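Local atomic coordinates of RagB/SusD family nutrient uptake outer membrane protein (Bacteroides thetaiotaomicron, PDB entry 7KV2), a protein that probably binds beta-glucans at the cell surface and helps capture the polysaccharide for uptake across the outer membrane. Residues Asp313-Gly318 with Thr342-Gln347. Numbering follows the deposited sequence.
Sequences DNHDRG and TCWNAQ
A face-to-face stack of H315 and W344 joins the loop after helix 299-303 to strand 343-345, a short strand paired antiparallel with strand 373-375 in this SusD-family protein. The imidazole lies over the indole with the planes 5° apart. The H315 ring centroid is 3.5 Å from that of the six-membered ring of W344. The two side chains come from opposite directions. CG of W344 is anti to the backbone N (chi1 170°), and this carries the indole across to the loop. Both rings are buried. A346 CA packs on the opposite face of the indole, offset toward the rim, and W308 meets W344 edge-to-face. The imidazole is fixed in its rotation by two bonds. H315 ND1 donates to D313 O at 2.8 Å; the oxygen lies in the imidazole plane, while the donor sits above the carbonyl plane. H315 NE2 is hydrogen-bonded to E376 OE1, just past strand 373-375. D313 serves both rings, with its carbonyl for H315 and its carboxylate for W344. W344 NE1 donates to D313 OD2 at 2.9 Å, with a moderately bent N-H...O angle of 148° and the oxygen tilted from the indole plane. The closest approach in the stack is H315 CG to W344 CZ2, 3.3 Å.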
loop_
_atom_site.group_PDB
_atom_site.type_symbol
_atom_site.label_atom_id
_atom_site.label_comp_id
_atom_site.label_asym_id
_atom_site.label_seq_id
_atom_site.Cartn_x
_atom_site.Cartn_y
_atom_site.Cartn_z
ATOM N N ASP A 313 9.774 -5.900 25.288
ATOM C CA ASP A 313 10.341 -4.978 24.266
ATOM C C ASP A 313 9.223 -4.091 23.688
ATOM O O ASP A 313 9.402 -3.558 22.562
ATOM C CB ASP A 313 11.083 -5.774 23.170
ATOM C CG ASP A 313 12.041 -4.924 22.344
ATOM O OD1 ASP A 313 12.647 -4.017 22.924
ATOM O OD2 ASP A 313 12.141 -5.127 21.102
ATOM N N ASN A 314 8.146 -3.820 24.452
ATOM C CA ASN A 314 7.051 -2.914 24.041
ATOM C C ASN A 314 6.472 -3.377 22.705
ATOM O O ASN A 314 5.980 -2.554 21.968
ATOM C CB ASN A 314 7.502 -1.458 23.939
ATOM C CG ASN A 314 7.725 -0.849 25.313
ATOM O OD1 ASN A 314 8.640 -0.056 25.477
ATOM N ND2 ASN A 314 6.870 -1.159 26.270
ATOM N N HIS A 315 6.489 -4.679 22.473
ATOM C CA HIS A 315 5.781 -5.302 21.324
ATOM C C HIS A 315 4.677 -6.175 21.871
ATOM O O HIS A 315 4.882 -6.799 22.959
ATOM C CB HIS A 315 6.770 -6.131 20.488
ATOM C CG HIS A 315 7.636 -5.320 19.579
ATOM N ND1 HIS A 315 8.666 -4.512 20.028
ATOM C CD2 HIS A 315 7.593 -5.174 18.236
ATOM C CE1 HIS A 315 9.240 -3.920 18.992
ATOM N NE2 HIS A 315 8.610 -4.327 17.851
ATOM N N ASP A 316 3.636 -6.344 21.058
ATOM C CA ASP A 316 2.472 -7.217 21.341
ATOM C C ASP A 316 2.402 -8.335 20.288
ATOM O O ASP A 316 3.146 -8.299 19.251
ATOM C CB ASP A 316 1.194 -6.404 21.411
ATOM C CG ASP A 316 0.931 -5.644 22.714
ATOM O OD1 ASP A 316 1.781 -5.690 23.647
ATOM O OD2 ASP A 316 -0.116 -4.973 22.767
ATOM N N ARG A 317 1.544 -9.307 20.580
ATOM C CA ARG A 317 1.383 -10.544 19.796
ATOM C C ARG A 317 0.519 -10.311 18.558
ATOM O O ARG A 317 -0.271 -9.388 18.480
ATOM C CB ARG A 317 0.753 -11.628 20.684
ATOM C CG ARG A 317 -0.681 -11.332 21.104
ATOM C CD ARG A 317 -1.031 -12.136 22.334
ATOM N NE ARG A 317 -2.446 -12.010 22.561
ATOM C CZ ARG A 317 -3.011 -11.919 23.753
ATOM N NH1 ARG A 317 -2.269 -11.924 24.844
ATOM N NH2 ARG A 317 -4.337 -11.844 23.833
ATOM N N GLY A 318 0.585 -11.273 17.654
ATOM C CA GLY A 318 -0.251 -11.313 16.460
ATOM C C GLY A 318 -0.446 -12.736 16.015
ATOM O O GLY A 318 -0.365 -13.620 16.891
ATOM N N THR A 342 13.018 -1.929 9.593
ATOM C CA THR A 342 12.276 -2.884 8.720
ATOM C C THR A 342 12.152 -4.225 9.432
ATOM O O THR A 342 11.050 -4.851 9.357
ATOM C CB THR A 342 12.943 -3.044 7.347
ATOM O OG1 THR A 342 12.944 -1.759 6.709
ATOM C CG2 THR A 342 12.275 -4.089 6.485
ATOM N N CYS A 343 13.239 -4.716 10.014
ATOM C CA CYS A 343 13.378 -6.128 10.472
ATOM C C CYS A 343 13.526 -6.116 11.994
ATOM O O CYS A 343 14.581 -5.754 12.478
ATOM C CB CYS A 343 14.608 -6.777 9.851
ATOM S SG CYS A 343 14.800 -6.565 8.072
ATOM N N TRP A 344 12.483 -6.483 12.731
ATOM C CA TRP A 344 12.515 -6.538 14.205
ATOM C C TRP A 344 12.905 -7.968 14.558
ATOM O O TRP A 344 12.205 -8.887 14.150
ATOM C CB TRP A 344 11.188 -6.106 14.831
ATOM C CG TRP A 344 11.136 -6.375 16.298
ATOM C CD1 TRP A 344 11.995 -5.905 17.255
ATOM C CD2 TRP A 344 10.180 -7.188 16.985
ATOM N NE1 TRP A 344 11.621 -6.357 18.495
ATOM C CE2 TRP A 344 10.493 -7.130 18.358
ATOM C CE3 TRP A 344 9.039 -7.891 16.587
ATOM C CZ2 TRP A 344 9.790 -7.858 19.312
ATOM C CZ3 TRP A 344 8.304 -8.554 17.546
ATOM C CH2 TRP A 344 8.675 -8.542 18.889
ATOM N N ASN A 345 14.076 -8.140 15.173
ATOM C CA ASN A 345 14.619 -9.464 15.548
ATOM C C ASN A 345 13.975 -9.895 16.865
ATOM O O ASN A 345 14.614 -9.785 17.973
ATOM C CB ASN A 345 16.149 -9.405 15.606
ATOM C CG ASN A 345 16.783 -10.776 15.586
ATOM O OD1 ASN A 345 16.120 -11.778 15.838
ATOM N ND2 ASN A 345 18.065 -10.815 15.237
ATOM N N ALA A 346 12.750 -10.393 16.776
ATOM C CA ALA A 346 11.961 -10.855 17.925
ATOM C C ALA A 346 12.739 -11.928 18.673
ATOM O O ALA A 346 12.698 -11.913 19.929
ATOM C CB ALA A 346 10.637 -11.401 17.469
ATOM N N GLN A 347 13.339 -12.885 17.955
ATOM C CA GLN A 347 14.016 -14.017 18.641
ATOM C C GLN A 347 15.235 -13.498 19.406
ATOM O O GLN A 347 15.408 -13.922 20.554
ATOM C CB GLN A 347 14.436 -15.146 17.704
ATOM C CG GLN A 347 14.897 -16.392 18.455
ATOM C CD GLN A 347 13.844 -16.902 19.418
ATOM O OE1 GLN A 347 12.693 -17.119 19.044
ATOM N NE2 GLN A 347 14.255 -17.113 20.658
#